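Local coordinates for protein putative 4-hydroxybenzoyl-CoA thioesterase (Geobacillus stearothermophilus, PDB 2OIW) that probably hydrolyses acyl-CoA thioesters, as a predicted thioesterase of the hot-dog fold related to 4-hydroxybenzoyl-CoA thioesterase, at residues 8-13 with 69-74; 29-34 with 90-95; 84-89 with 104-109. All blocks are in the same frame, centred on the assembly; numbering follows the deposited sequence. Where two conformers were deposited one is given.

How the contacts relate
All three contacts build one hot-dog fold, an antiparallel sheet wrapped round a helix. Contact 2 is the buried one, its centre about 7 Å from the centre of the chain, where helix 27-34 meets strand 85-94 through side chains and a water, with no direct hydrogen bond. Contacts 1 and 3 are partly buried strand pairings held by backbone hydrogen bonds, on opposite sides of the chain's centre, with centres about 26 Å apart. Contact 1 frays into loops and adds a side-chain bond, whereas contact 3 stays regular. Strand 85-94 serves contacts 2 and 3, touching through E90 and S104; T73 and H93 join contacts 1 and 2, which both reach a second subunit.

Contact 1. Residues 8-13 with 69-74; sequences VITPRV and GQDVTV
I9 and V72 hold the backbones together as an antiparallel hydrogen-bonded pair: I9 N gives its hydrogen to V72 O at 2.9 Å, and V72 N returns the bond to I9 O, both nearly straight. V8 and T73 form the non-hydrogen-bonded pair beside them. Past I9 the chains leave sheet geometry, and the polar side chains take over. T10 OG1 donates to D71 OD1 at 3.0 Å, arriving from above the carboxylate plane, about 40° out of it. D71 reaches back because CG lies opposite its own carbonyl carbon (chi1 -76°). A water then ties P11 O to G69 N. This is the short N-terminal strand 5-9 closing on strand 72-81 in the hot-dog sheet, with I9 and V72 on the face covered by W30 of helix 27-34. The apolar contacts gather on that face. I9 CB rests 3.8 Å from V72 CG2, while the far methyl of I9, CD1, meets V74 CG2 at 3.9 Å. The P11 ring continues the row, its CG 3.9 Å from V72 CG1. Alanine at P11 lacks CG and CD, and the gap left beside V72 CG1 and W30 would probably slacken the packing on that face.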
loop_
_atom_site.group_PDB
_atom_site.type_symbol
_atom_site.label_atom_id
_atom_site.label_comp_id
_atom_site.label_asym_id
_atom_site.label_seq_id
_atom_site.Cartn_x
_atom_site.Cartn_y
_atom_site.Cartn_z
ATOM N N VAL A 8 -15.663 0.219 11.263
ATOM C CA VAL A 8 -15.440 -1.217 10.992
ATOM C C VAL A 8 -14.757 -1.387 9.630
ATOM O O VAL A 8 -15.189 -0.797 8.628
ATOM C CB VAL A 8 -16.777 -2.065 11.024
ATOM C CG1 VAL A 8 -16.475 -3.557 10.894
ATOM C CG2 VAL A 8 -17.566 -1.815 12.320
ATOM N N ILE A 9 -13.708 -2.214 9.603
ATOM C CA ILE A 9 -12.943 -2.488 8.396
ATOM C C ILE A 9 -12.774 -3.986 8.210
ATOM O O ILE A 9 -12.512 -4.710 9.184
ATOM C CB ILE A 9 -11.555 -1.852 8.524
ATOM C CG1 ILE A 9 -11.686 -0.332 8.405
ATOM C CG2 ILE A 9 -10.598 -2.427 7.493
ATOM C CD1 ILE A 9 -10.439 0.467 8.707
ATOM N N THR A 10 -12.880 -4.436 6.963
ATOM C CA THR A 10 -12.574 -5.810 6.573
ATOM C C THR A 10 -11.136 -5.893 6.080
ATOM O O THR A 10 -10.826 -5.307 5.053
ATOM C CB THR A 10 -13.534 -6.243 5.463
ATOM O OG1 THR A 10 -14.869 -6.188 5.972
ATOM C CG2 THR A 10 -13.285 -7.656 5.025
ATOM N N PRO A 11 -10.251 -6.602 6.822
ATOM C CA PRO A 11 -8.873 -6.777 6.375
ATOM C C PRO A 11 -8.781 -7.505 5.032
ATOM O O PRO A 11 -9.668 -8.292 4.673
ATOM C CB PRO A 11 -8.221 -7.586 7.505
ATOM C CG PRO A 11 -9.104 -7.286 8.703
ATOM C CD PRO A 11 -10.469 -7.179 8.169
ATOM N N ARG A 12 -7.711 -7.219 4.307
ATOM C CA ARG A 12 -7.499 -7.692 2.927
ATOM C C ARG A 12 -6.261 -8.566 2.942
ATOM O O ARG A 12 -5.359 -8.373 3.789
ATOM C CB ARG A 12 -7.272 -6.486 1.989
ATOM C CG ARG A 12 -8.464 -5.553 1.896
ATOM C CD ARG A 12 -8.110 -4.158 1.364
ATOM N NE ARG A 12 -9.291 -3.301 1.450
ATOM C CZ ARG A 12 -9.315 -1.993 1.202
ATOM N NH1 ARG A 12 -8.208 -1.340 0.826
ATOM N NH2 ARG A 12 -10.450 -1.337 1.354
ATOM N N VAL A 13 -6.193 -9.537 2.029
ATOM C CA VAL A 13 -5.008 -10.401 1.935
ATOM C C VAL A 13 -3.732 -9.556 1.777
ATOM O O VAL A 13 -2.713 -9.840 2.424
ATOM C CB VAL A 13 -5.151 -11.459 0.783
ATOM C CG1 VAL A 13 -3.851 -12.241 0.538
ATOM C CG2 VAL A 13 -6.298 -12.411 1.078
ATOM N N GLY A 69 -9.305 -12.217 7.866
ATOM C CA GLY A 69 -10.432 -13.175 8.001
ATOM C C GLY A 69 -11.487 -12.829 9.040
ATOM O O GLY A 69 -12.554 -13.448 9.095
ATOM N N GLN A 70 -11.162 -11.844 9.880
ATOM C CA GLN A 70 -12.040 -11.328 10.924
ATOM C C GLN A 70 -12.018 -9.807 10.791
ATOM O O GLN A 70 -10.949 -9.217 10.572
ATOM C CB GLN A 70 -11.505 -11.697 12.316
ATOM C CG GLN A 70 -11.306 -13.181 12.606
ATOM C CD GLN A 70 -10.465 -13.436 13.868
ATOM O OE1 GLN A 70 -9.225 -13.530 13.817
ATOM N NE2 GLN A 70 -11.140 -13.516 15.005
ATOM N N ASP A 71 -13.174 -9.159 10.948
ATOM C CA ASP A 71 -13.239 -7.685 10.889
ATOM C C ASP A 71 -12.477 -7.045 12.052
ATOM O O ASP A 71 -12.207 -7.687 13.057
ATOM C CB ASP A 71 -14.699 -7.202 10.850
ATOM C CG ASP A 71 -15.314 -7.400 9.475
ATOM O OD1 ASP A 71 -14.559 -7.735 8.520
ATOM O OD2 ASP A 71 -16.535 -7.205 9.345
ATOM N N VAL A 72 -12.104 -5.788 11.882
ATOM C CA VAL A 72 -11.463 -5.015 12.949
ATOM C C VAL A 72 -12.265 -3.743 13.097
ATOM O O VAL A 72 -12.975 -3.344 12.162
ATOM C CB VAL A 72 -9.998 -4.653 12.623
ATOM C CG1 VAL A 72 -9.172 -5.932 12.374
ATOM C CG2 VAL A 72 -9.911 -3.664 11.456
ATOM N N THR A 73 -12.193 -3.154 14.285
ATOM C CA THR A 73 -12.868 -1.901 14.570
ATOM C C THR A 73 -11.873 -0.885 15.063
ATOM O O THR A 73 -11.130 -1.137 16.017
ATOM C CB THR A 73 -13.979 -2.065 15.628
ATOM O OG1 THR A 73 -14.834 -3.135 15.225
ATOM C CG2 THR A 73 -14.794 -0.803 15.748
ATOM N N VAL A 74 -11.896 0.268 14.402
ATOM C CA VAL A 74 -11.082 1.418 14.766
ATOM C C VAL A 74 -11.935 2.374 15.565
ATOM O O VAL A 74 -13.029 2.758 15.134
ATOM C CB VAL A 74 -10.500 2.094 13.503
ATOM C CG1 VAL A 74 -9.439 3.168 13.881
ATOM C CG2 VAL A 74 -9.882 0.992 12.578
HETATM O O HOH W 1 -10.879 -10.115 6.553
#

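Contact 2. Residues 29-34 with 90-95; sequences VWFEAG and EEIHQN
E90 lies against the ring of F31 where the central helix of the hot-dog fold, 27-34, crosses the sheet that wraps it, its segment 29-34 at 114° to strand 90-94. E90 CG sits over one face, 3.7 Å from the ring centroid in a CH-pi contact. Its chi1 of 46° sets CG between the backbone N and the carbonyl carbon, and a bend at chi2 lays the carboxylate over the ring, the planes 23° apart. The buried carboxylate is well supplied: OE1 accepts a hydrogen bond from a water that also donates to F31 O, while OE2 takes a salt bridge from R35 and a bond from S104, so the negative charge is probably stabilised. E91 points away from the helix, yet its CA lies in the F31 ring plane at the edge; its OE1 accepts from H93 NE2 at 2.8 Å, and its OE2 is hydrogen-bonded to Y89 OH. I92 turns back and covers the opposite face of F31, CD1 standing 4.0 Å from the centroid, so methylene and methyl clamp the ring. I92 CG1 presses on F31 CE1 at 3.5 Å. I92 CD1 reaches W30, meeting the indole at its edge and CB at 3.8 Å.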
loop_
_atom_site.group_PDB
_atom_site.type_symbol
_atom_site.label_atom_id
_atom_site.label_comp_id
_atom_site.label_asym_id
_atom_site.label_seq_id
_atom_site.Cartn_x
_atom_site.Cartn_y
_atom_site.Cartn_z
ATOM N N VAL A 29 -2.563 2.822 8.272
ATOM C CA VAL A 29 -3.478 2.979 7.143
ATOM C C VAL A 29 -4.916 2.901 7.674
ATOM O O VAL A 29 -5.772 3.691 7.291
ATOM C CB VAL A 29 -3.226 1.940 6.024
ATOM C CG1 VAL A 29 -4.348 1.920 5.043
ATOM C CG2 VAL A 29 -1.916 2.235 5.268
ATOM N N TRP A 30 -5.142 1.984 8.602
ATOM C CA TRP A 30 -6.449 1.829 9.247
ATOM C C TRP A 30 -6.775 2.982 10.226
ATOM O O TRP A 30 -7.935 3.456 10.325
ATOM C CB TRP A 30 -6.410 0.482 9.984
ATOM C CG TRP A 30 -6.471 -0.709 9.057
ATOM C CD1 TRP A 30 -6.714 -0.710 7.706
ATOM C CD2 TRP A 30 -6.389 -2.075 9.451
ATOM N NE1 TRP A 30 -6.728 -2.010 7.234
ATOM C CE2 TRP A 30 -6.538 -2.860 8.293
ATOM C CE3 TRP A 30 -6.148 -2.714 10.680
ATOM C CZ2 TRP A 30 -6.476 -4.249 8.333
ATOM C CZ3 TRP A 30 -6.120 -4.079 10.719
ATOM C CH2 TRP A 30 -6.287 -4.832 9.558
ATOM N N PHE A 31 -5.760 3.440 10.956
ATOM C CA PHE A 31 -5.885 4.646 11.802
ATOM C C PHE A 31 -6.249 5.866 10.972
ATOM O O PHE A 31 -7.123 6.629 11.358
ATOM C CB PHE A 31 -4.585 4.936 12.582
ATOM C CG PHE A 31 -4.435 4.126 13.847
ATOM C CD1 PHE A 31 -5.543 3.822 14.646
ATOM C CD2 PHE A 31 -3.179 3.712 14.253
ATOM C CE1 PHE A 31 -5.385 3.097 15.828
ATOM C CE2 PHE A 31 -3.001 2.997 15.415
ATOM C CZ PHE A 31 -4.092 2.675 16.208
ATOM N N GLU A 32 -5.599 6.053 9.828
ATOM C CA GLU A 32 -5.986 7.184 8.963
ATOM C C GLU A 32 -7.419 7.032 8.430
ATOM O O GLU A 32 -8.146 8.014 8.280
ATOM C CB GLU A 32 -4.991 7.361 7.801
ATOM C CG GLU A 32 -5.263 8.656 6.963
ATOM C CD GLU A 32 -4.420 8.696 5.694
ATOM O OE1 GLU A 32 -4.585 7.770 4.878
ATOM O OE2 GLU A 32 -3.559 9.604 5.550
ATOM N N ALA A 33 -7.818 5.797 8.121
ATOM C CA ALA A 33 -9.203 5.523 7.729
ATOM C C ALA A 33 -10.195 5.942 8.864
ATOM O O ALA A 33 -11.226 6.537 8.608
ATOM C CB ALA A 33 -9.357 4.011 7.356
ATOM N N GLY A 34 -9.863 5.634 10.115
ATOM C CA GLY A 34 -10.662 6.057 11.288
ATOM C C GLY A 34 -10.766 7.561 11.542
ATOM O O GLY A 34 -11.675 8.013 12.243
ATOM N N GLU A 90 -6.392 6.779 19.494
ATOM C CA GLU A 90 -7.046 5.794 18.619
ATOM C C GLU A 90 -6.652 4.370 18.982
ATOM O O GLU A 90 -5.530 4.123 19.484
ATOM C CB GLU A 90 -6.746 6.107 17.130
ATOM C CG GLU A 90 -5.256 6.423 16.880
ATOM C CD GLU A 90 -4.986 7.419 15.753
ATOM O OE1 GLU A 90 -5.914 7.738 14.952
ATOM O OE2 GLU A 90 -3.806 7.877 15.667
ATOM N N GLU A 91 -7.566 3.432 18.737
ATOM C CA GLU A 91 -7.317 2.029 19.050
ATOM C C GLU A 91 -7.880 1.155 17.939
ATOM O O GLU A 91 -8.870 1.513 17.316
ATOM C CB GLU A 91 -7.999 1.639 20.370
ATOM C CG GLU A 91 -7.371 2.199 21.602
ATOM C CD GLU A 91 -8.022 1.702 22.870
ATOM O OE1 GLU A 91 -9.039 0.965 22.777
ATOM O OE2 GLU A 91 -7.529 2.072 23.965
ATOM N N ILE A 92 -7.236 0.023 17.687
ATOM C CA ILE A 92 -7.813 -0.987 16.798
ATOM C C ILE A 92 -8.062 -2.265 17.577
ATOM O O ILE A 92 -7.178 -2.740 18.292
ATOM C CB ILE A 92 -6.925 -1.263 15.561
ATOM C CG1 ILE A 92 -6.639 0.034 14.808
ATOM C CG2 ILE A 92 -7.611 -2.224 14.627
ATOM C CD1 ILE A 92 -5.677 -0.148 13.683
ATOM N N HIS A 93 -9.290 -2.786 17.460
ATOM C CA HIS A 93 -9.716 -4.005 18.115
ATOM C C HIS A 93 -10.023 -5.093 17.067
ATOM O O HIS A 93 -10.414 -4.805 15.923
ATOM C CB HIS A 93 -10.985 -3.782 18.959
ATOM C CG HIS A 93 -10.825 -2.808 20.089
ATOM N ND1 HIS A 93 -11.573 -2.888 21.242
ATOM C CD2 HIS A 93 -10.024 -1.722 20.240
ATOM C CE1 HIS A 93 -11.238 -1.902 22.060
ATOM N NE2 HIS A 93 -10.299 -1.178 21.473
ATOM N N GLN A 94 -9.849 -6.343 17.475
ATOM C CA GLN A 94 -10.263 -7.499 16.673
ATOM C C GLN A 94 -10.720 -8.560 17.664
ATOM O O GLN A 94 -10.090 -8.736 18.711
ATOM C CB GLN A 94 -9.132 -8.022 15.788
ATOM C CG GLN A 94 -9.541 -9.192 14.846
ATOM C CD GLN A 94 -8.457 -9.554 13.825
ATOM O OE1 GLN A 94 -7.358 -9.983 14.184
ATOM N NE2 GLN A 94 -8.773 -9.390 12.537
ATOM N N ASN A 95 -11.829 -9.237 17.366
ATOM C CA ASN A 95 -12.334 -10.268 18.283
ATOM C C ASN A 95 -12.549 -9.729 19.698
ATOM O O ASN A 95 -12.331 -10.432 20.682
ATOM C CB ASN A 95 -11.368 -11.464 18.318
ATOM C CG ASN A 95 -12.038 -12.737 18.829
ATOM O OD1 ASN A 95 -13.213 -13.011 18.514
ATOM N ND2 ASN A 95 -11.313 -13.507 19.648
HETATM O O HOH W 2 -7.955 6.476 14.047
#

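Contact 3. Residues 84-89 with 104-109; sequences TSLTIY and SVYVNF
The Y106 ring is met obliquely from strand 85-89, by L86 CD2 and I88 CD1. I88 CD1 comes 3.8 Å from Y106 CD1. L86 CD2 presses instead on the root of the ring, 3.4 Å from Y106 CB, a tight contact between side chains that cross at a slant. L86 gets there with CG between its backbone N and carbonyl carbon (chi1 84°), which brings the branch back toward the neighbouring strand. F39 meets the ring from beyond the two segments, and helix 36-42 also covers L86 and I88. S104 shares this inner face: I88 CB lies 3.5 Å from S104 OG, whose hydrogen-bond partner is E90 OE2.

Segments 85-89 and 104-109 run antiparallel, their axes at 154°, within the long beta hairpin 85-94/97-110 of the hot-dog sheet. L86 with Y106 and I88 with S104 are the hydrogen-bonded pairs, the shortest bond being I88 N to S104 O at 2.6 Å. N108 N extends the ladder to T84 O at 2.8 Å. S85 with V107 and T87 with V105 are the non-hydrogen-bonded pairs, their side chains on the other face. There T87 and V105 lie side by side, T87 OG1 3.8 Å from V105 CG2.

The chemistry is therefore two-sided: a continuous backbone ladder sets the register, the buried face packs aliphatic branches and a tyrosine against a helix, and the partly exposed face mixes hydroxyls with valine methyls, consistent with its lying on the outside of the wrap.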
loop_
_atom_site.group_PDB
_atom_site.type_symbol
_atom_site.label_atom_id
_atom_site.label_comp_id
_atom_site.label_asym_id
_atom_site.label_seq_id
_atom_site.Cartn_x
_atom_site.Cartn_y
_atom_site.Cartn_z
ATOM N N THR A 84 -4.013 25.311 17.070
ATOM C CA THR A 84 -4.012 25.064 15.630
ATOM C C THR A 84 -3.861 23.568 15.364
ATOM O O THR A 84 -3.783 23.143 14.200
ATOM C CB THR A 84 -2.819 25.762 14.942
ATOM O OG1 THR A 84 -1.607 25.126 15.360
ATOM C CG2 THR A 84 -2.771 27.237 15.285
ATOM N N SER A 85 -3.785 22.786 16.444
ATOM C CA SER A 85 -3.565 21.348 16.354
ATOM C C SER A 85 -4.573 20.538 17.124
ATOM O O SER A 85 -5.344 21.074 17.909
ATOM C CB SER A 85 -2.136 20.958 16.799
ATOM O OG SER A 85 -1.893 21.363 18.126
ATOM N N LEU A 86 -4.583 19.241 16.875
ATOM C CA LEU A 86 -5.360 18.363 17.712
ATOM C C LEU A 86 -4.612 17.061 17.844
ATOM O O LEU A 86 -3.860 16.676 16.961
ATOM C CB LEU A 86 -6.804 18.203 17.176
ATOM C CG LEU A 86 -7.219 17.211 16.095
ATOM C CD1 LEU A 86 -8.594 17.614 15.520
ATOM C CD2 LEU A 86 -6.220 17.147 14.978
ATOM N N THR A 87 -4.756 16.434 18.997
ATOM C CA THR A 87 -4.058 15.197 19.301
ATOM C C THR A 87 -5.157 14.159 19.398
ATOM O O THR A 87 -6.082 14.266 20.247
ATOM C CB THR A 87 -3.287 15.312 20.606
ATOM O OG1 THR A 87 -2.385 16.428 20.512
ATOM C CG2 THR A 87 -2.523 14.036 20.903
ATOM N N ILE A 88 -5.040 13.169 18.519
ATOM C CA ILE A 88 -5.983 12.094 18.419
ATOM C C ILE A 88 -5.508 10.892 19.235
ATOM O O ILE A 88 -4.327 10.532 19.194
ATOM C CB ILE A 88 -6.098 11.696 16.946
ATOM C CG1 ILE A 88 -6.770 12.814 16.122
ATOM C CG2 ILE A 88 -6.761 10.351 16.784
ATOM C CD1 ILE A 88 -6.575 12.625 14.630
ATOM N N TYR A 89 -6.427 10.275 19.971
ATOM C CA TYR A 89 -6.172 8.980 20.560
ATOM C C TYR A 89 -6.980 7.935 19.775
ATOM O O TYR A 89 -8.129 8.186 19.431
ATOM C CB TYR A 89 -6.507 8.942 22.066
ATOM C CG TYR A 89 -6.227 7.584 22.645
ATOM C CD1 TYR A 89 -4.924 7.157 22.852
ATOM C CD2 TYR A 89 -7.267 6.699 22.921
ATOM C CE1 TYR A 89 -4.657 5.886 23.349
ATOM C CE2 TYR A 89 -7.020 5.452 23.404
ATOM C CZ TYR A 89 -5.719 5.044 23.622
ATOM O OH TYR A 89 -5.482 3.782 24.105
ATOM N N SER A 104 -1.878 10.462 17.442
ATOM C CA SER A 104 -1.407 11.285 16.335
ATOM C C SER A 104 -1.737 12.752 16.554
ATOM O O SER A 104 -2.761 13.105 17.173
ATOM C CB SER A 104 -1.981 10.804 14.994
ATOM O OG SER A 104 -3.384 10.648 15.080
ATOM N N VAL A 105 -0.854 13.605 16.067
ATOM C CA VAL A 105 -1.045 15.054 16.204
ATOM C C VAL A 105 -1.118 15.601 14.778
ATOM O O VAL A 105 -0.259 15.300 13.941
ATOM C CB VAL A 105 0.130 15.707 16.986
ATOM C CG1 VAL A 105 -0.105 17.221 17.212
ATOM C CG2 VAL A 105 0.399 14.969 18.326
ATOM N N TYR A 106 -2.162 16.364 14.515
ATOM C CA TYR A 106 -2.412 16.981 13.220
ATOM C C TYR A 106 -2.436 18.487 13.409
ATOM O O TYR A 106 -2.799 18.963 14.472
ATOM C CB TYR A 106 -3.769 16.523 12.718
ATOM C CG TYR A 106 -3.748 15.249 11.898
ATOM C CD1 TYR A 106 -3.776 14.008 12.510
ATOM C CD2 TYR A 106 -3.716 15.296 10.494
ATOM C CE1 TYR A 106 -3.741 12.828 11.741
ATOM C CE2 TYR A 106 -3.697 14.116 9.728
ATOM C CZ TYR A 106 -3.717 12.891 10.356
ATOM O OH TYR A 106 -3.655 11.738 9.590
ATOM N N VAL A 107 -2.029 19.232 12.388
ATOM C CA VAL A 107 -2.188 20.673 12.404
ATOM C C VAL A 107 -3.218 21.060 11.347
ATOM O O VAL A 107 -3.233 20.500 10.249
ATOM C CB VAL A 107 -0.831 21.432 12.229
ATOM C CG1 VAL A 107 -0.178 21.135 10.880
ATOM C CG2 VAL A 107 -1.021 22.935 12.418
ATOM N N ASN A 108 -4.113 21.973 11.712
ATOM C CA ASN A 108 -5.051 22.602 10.758
ATOM C C ASN A 108 -4.265 23.647 9.969
ATOM O O ASN A 108 -3.984 24.741 10.478
ATOM C CB ASN A 108 -6.224 23.262 11.509
ATOM C CG ASN A 108 -7.092 24.155 10.603
ATOM O OD1 ASN A 108 -7.402 23.813 9.450
ATOM N ND2 ASN A 108 -7.497 25.292 11.134
ATOM N N PHE A 109 -3.882 23.303 8.743
ATOM C CA PHE A 109 -3.094 24.189 7.922
ATOM C C PHE A 109 -3.957 24.860 6.847
ATOM O O PHE A 109 -4.577 24.196 6.013
ATOM C CB PHE A 109 -1.876 23.477 7.313
ATOM C CG PHE A 109 -0.840 24.425 6.817
ATOM C CD1 PHE A 109 0.124 24.926 7.678
ATOM C CD2 PHE A 109 -0.857 24.865 5.494
ATOM C CE1 PHE A 109 1.075 25.869 7.236
ATOM C CE2 PHE A 109 0.083 25.793 5.026
ATOM C CZ PHE A 109 1.059 26.291 5.903
#